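Local coordinates for invasin homolog AafB, Major fimbrial subunit of aggregative adherence fimbria II AafA chimeric construct (Escherichia coli, PDB 4OR1), which forms the minor pilin of a chaperone-usher adherence fimbria, here fused to a donor segment of the major pilin, and probably contributes to host-surface adhesion, at residues I50-R55 / L76-G81. Sequence-based numbering, arbitrary orientation.
With SO4 (sulfate ion), chain C.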
ATOM      1  N   ILE A  50      -3.291   2.517  -8.158  1.00 48.94           N
ATOM      2  CA  ILE A  50      -2.377   2.363  -7.029  1.00 47.35           C
ATOM      3  C   ILE A  50      -1.674   1.008  -7.115  1.00 46.18           C
ATOM      4  O   ILE A  50      -2.288   0.008  -7.485  1.00 44.28           O
ATOM      5  CB  ILE A  50      -3.135   2.549  -5.680  1.00 46.81           C
ATOM      6  CG1 ILE A  50      -2.189   2.857  -4.550  1.00 54.26           C
ATOM      7  CG2 ILE A  50      -3.958   1.354  -5.304  1.00 53.36           C
ATOM      8  CD1 ILE A  50      -1.474   4.135  -4.743  1.00 72.14           C
ATOM      9  N   GLN A  51      -0.388   0.976  -6.802  1.00 45.54           N
ATOM     10  CA  GLN A  51       0.340  -0.292  -6.745  1.00 49.81           C
ATOM     11  C   GLN A  51       1.433  -0.174  -5.717  1.00 49.00           C
ATOM     12  O   GLN A  51       1.895   0.928  -5.421  1.00 59.32           O
ATOM     13  CB  GLN A  51       0.927  -0.680  -8.108  1.00 57.31           C
ATOM     14  CG  GLN A  51       2.198   0.053  -8.506  1.00 68.11           C
ATOM     15  CD  GLN A  51       2.757  -0.394  -9.851  1.00 76.59           C
ATOM     16  OE1 GLN A  51       2.228  -1.305 -10.503  1.00 78.51           O
ATOM     17  NE2 GLN A  51       3.840   0.249 -10.271  1.00 83.23           N
ATOM     18  N   MET A  52       1.836  -1.306  -5.159  1.00 44.72           N
ATOM     19  CA  MET A  52       2.863  -1.318  -4.136  1.00 42.68           C
ATOM     20  C   MET A  52       4.131  -1.819  -4.801  1.00 41.65           C
ATOM     21  O   MET A  52       4.076  -2.750  -5.593  1.00 47.18           O
ATOM     22  CB  MET A  52       2.428  -2.253  -3.020  1.00 40.21           C
ATOM     23  CG  MET A  52       3.208  -2.116  -1.758  1.00 44.16           C
ATOM     24  SD  MET A  52       2.318  -2.839  -0.369  1.00 46.71           S
ATOM     25  CE  MET A  52       3.266  -2.082   0.949  1.00 48.52           C
ATOM     26  N   ASN A  53       5.267  -1.205  -4.522  1.00 39.23           N
ATOM     27  CA  ASN A  53       6.502  -1.682  -5.134  1.00 41.65           C
ATOM     28  C   ASN A  53       7.126  -2.738  -4.230  1.00 45.30           C
ATOM     29  O   ASN A  53       8.045  -2.468  -3.451  1.00 54.86           O
ATOM     30  CB  ASN A  53       7.452  -0.527  -5.457  1.00 41.31           C
ATOM     31  CG  ASN A  53       6.773   0.570  -6.266  1.00 42.27           C
ATOM     32  OD1 ASN A  53       6.476   0.408  -7.462  1.00 40.50           O
ATOM     33  ND2 ASN A  53       6.508   1.689  -5.610  1.00 37.15           N
ATOM     34  N   ALA A  54       6.572  -3.939  -4.333  1.00 39.94           N
ATOM     35  CA  ALA A  54       6.928  -5.074  -3.500  1.00 39.28           C
ATOM     36  C   ALA A  54       6.557  -6.298  -4.312  1.00 41.50           C
ATOM     37  O   ALA A  54       5.750  -6.191  -5.247  1.00 39.54           O
ATOM     38  CB  ALA A  54       6.126  -5.047  -2.221  1.00 38.71           C
ATOM     39  N   ARG A  55       7.115  -7.462  -3.968  1.00 40.78           N
ATOM     40  CA  ARG A  55       6.721  -8.684  -4.669  1.00 37.04           C
ATOM     41  C   ARG A  55       5.247  -8.959  -4.448  1.00 36.53           C
ATOM     42  O   ARG A  55       4.750  -8.867  -3.318  1.00 38.87           O
ATOM     43  CB  ARG A  55       7.532  -9.899  -4.235  1.00 35.59           C
ATOM     44  CG  ARG A  55       7.190 -11.143  -5.038  1.00 36.09           C
ATOM     45  CD  ARG A  55       8.446 -11.914  -5.323  1.00 42.61           C
ATOM     46  NE  ARG A  55       8.260 -13.139  -6.094  1.00 42.47           N
ATOM     47  CZ  ARG A  55       8.135 -13.189  -7.410  1.00 41.22           C
ATOM     48  NH1 ARG A  55       8.123 -12.073  -8.121  1.00 39.57           N
ATOM     49  NH2 ARG A  55       8.011 -14.361  -8.018  1.00 47.90           N
ATOM     50  N   LEU A  76       6.610  -9.901   5.349  1.00 50.53           N
ATOM     51  CA  LEU A  76       5.371  -9.399   5.891  1.00 47.85           C
ATOM     52  C   LEU A  76       4.318  -9.557   4.806  1.00 47.63           C
ATOM     53  O   LEU A  76       4.502  -9.077   3.687  1.00 50.58           O
ATOM     54  CB  LEU A  76       5.553  -7.935   6.238  1.00 49.40           C
ATOM     55  CG  LEU A  76       4.799  -7.405   7.434  1.00 53.47           C
ATOM     56  CD1 LEU A  76       5.463  -7.896   8.682  1.00 55.02           C
ATOM     57  CD2 LEU A  76       4.879  -5.911   7.397  1.00 57.52           C
ATOM     58  N   TRP A  77       3.227 -10.243   5.116  1.00 39.99           N
ATOM     59  CA  TRP A  77       2.198 -10.460   4.117  1.00 34.70           C
ATOM     60  C   TRP A  77       1.125  -9.428   4.306  1.00 34.49           C
ATOM     61  O   TRP A  77       0.532  -9.328   5.379  1.00 39.03           O
ATOM     62  CB  TRP A  77       1.657 -11.886   4.189  1.00 35.17           C
ATOM     63  CG  TRP A  77       2.618 -12.870   3.579  1.00 34.33           C
ATOM     64  CD1 TRP A  77       2.668 -13.266   2.270  1.00 35.33           C
ATOM     65  CD2 TRP A  77       3.705 -13.533   4.240  1.00 34.98           C
ATOM     66  NE1 TRP A  77       3.715 -14.145   2.076  1.00 36.64           N
ATOM     67  CE2 TRP A  77       4.373 -14.322   3.262  1.00 35.65           C
ATOM     68  CE3 TRP A  77       4.187 -13.535   5.559  1.00 32.26           C
ATOM     69  CZ2 TRP A  77       5.487 -15.116   3.567  1.00 34.06           C
ATOM     70  CZ3 TRP A  77       5.297 -14.314   5.860  1.00 33.43           C
ATOM     71  CH2 TRP A  77       5.934 -15.101   4.866  1.00 34.34           C
ATOM     72  N   VAL A  78       0.894  -8.631   3.274  1.00 33.56           N
ATOM     73  CA  VAL A  78       0.101  -7.414   3.425  1.00 35.19           C
ATOM     74  C   VAL A  78      -0.796  -7.224   2.214  1.00 36.93           C
ATOM     75  O   VAL A  78      -0.456  -7.674   1.110  1.00 40.87           O
ATOM     76  CB  VAL A  78       1.015  -6.171   3.607  1.00 33.79           C
ATOM     77  CG1 VAL A  78       1.966  -6.372   4.803  1.00 33.46           C
ATOM     78  CG2 VAL A  78       1.811  -5.878   2.347  1.00 29.80           C
ATOM     79  N   ARG A  79      -1.940  -6.573   2.414  1.00 35.57           N
ATOM     80  CA  ARG A  79      -2.812  -6.244   1.285  1.00 38.14           C
ATOM     81  C   ARG A  79      -3.192  -4.767   1.248  1.00 37.13           C
ATOM     82  O   ARG A  79      -3.223  -4.104   2.287  1.00 38.62           O
ATOM     83  CB  ARG A  79      -4.057  -7.155   1.234  1.00 40.17           C
ATOM     84  CG  ARG A  79      -5.067  -6.888   2.316  1.00 43.22           C
ATOM     85  CD  ARG A  79      -6.196  -7.921   2.313  1.00 49.38           C
ATOM     86  NE  ARG A  79      -7.134  -7.651   3.415  1.00 53.62           N
ATOM     87  CZ  ARG A  79      -7.154  -8.307   4.573  1.00 50.62           C
ATOM     88  NH1 ARG A  79      -6.315  -9.309   4.792  1.00 52.76           N
ATOM     89  NH2 ARG A  79      -8.024  -7.968   5.504  1.00 48.46           N
ATOM     90  N   LEU A  80      -3.460  -4.269   0.040  1.00 38.73           N
ATOM     91  CA  LEU A  80      -3.925  -2.906  -0.176  1.00 44.93           C
ATOM     92  C   LEU A  80      -5.430  -2.820  -0.204  1.00 53.04           C
ATOM     93  O   LEU A  80      -6.115  -3.832  -0.259  1.00 56.13           O
ATOM     94  CB  LEU A  80      -3.436  -2.399  -1.520  1.00 45.55           C
ATOM     95  CG  LEU A  80      -2.070  -1.723  -1.579  1.00 48.82           C
ATOM     96  CD1 LEU A  80      -1.689  -1.487  -3.017  1.00 49.35           C
ATOM     97  CD2 LEU A  80      -2.074  -0.410  -0.833  1.00 51.42           C
ATOM     98  N   GLY A  81      -5.940  -1.594  -0.196  1.00 64.16           N
ATOM     99  CA  GLY A  81      -7.353  -1.348  -0.454  1.00 82.97           C
ATOM    100  C   GLY A  81      -8.122  -0.969   0.788  1.00 93.93           C
ATOM    101  O   GLY A  81      -7.772  -1.375   1.883  1.00117.91           O
TER
HETATM  102  S   SO4 C 201       6.825  -9.114  -9.170  1.00 80.85           S
HETATM  103  O1  SO4 C 201       6.663  -7.669  -9.047  1.00100.93           O
HETATM  104  O2  SO4 C 201       8.148  -9.441  -9.703  1.00 66.49           O
HETATM  105  O3  SO4 C 201       6.663  -9.706  -7.847  1.00 96.41           O
HETATM  106  O4  SO4 C 201       5.768  -9.621 -10.040  1.00 87.84           O
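Met52 and Leu80 meet inside an immunoglobulin-like beta sandwich, where strands 47-52 and 75-80 belong to different sheets and face each other across the core. Both segments lie in the AafB part of the fusion. The two short strand segments run antiparallel, at 172°, with their axes 8.7 Å apart, a separation that side chains rather than backbone bonds must bridge: a worked example of how sandwich sheets are joined.

The apolar contacts form one row. Leu80 reaches across with a single methyl, CD1, which settles over the backbone and root of the opposite strand, 4.2 Å from Met52 CB and 4.1 Å from Met52 N. The same methyl lies 4.3 Å from Ile50 CG2, so it touches both residues of 50-52 whose side chains start toward 76-80. Met52 continues the row through its sulfur. With CG anti to the backbone N (chi1 -166°) and the chain extended beyond it, the side chain crosses that of Val78 at about a right angle and brings SD to 4.1 Å from Val78 CG2. Val109 touches both Met52 and Leu80 from the sheet of strand 75-80, while Phe124 packs on Met52 from its own sheet.

The polar interactions of Arg79, Asn53 and Arg55 lie outside this row. Arg79, whose side chain starts away from the core, forms salt bridges with Asp30 and Asp112. Beyond Met52 the chain makes an inverse gamma turn centred on Asn53, whose ND2 is hydrogen-bonded to Ser125 and Ser127 of strand 120-131. Farther on, a sulfate, probably from the crystallisation liquor, is hydrogen-bonded to the backbone N of Gln56 and weakly to Arg55, whose NH1 gives a bent bond (120°) to sulfate O3 at 2.8 Å.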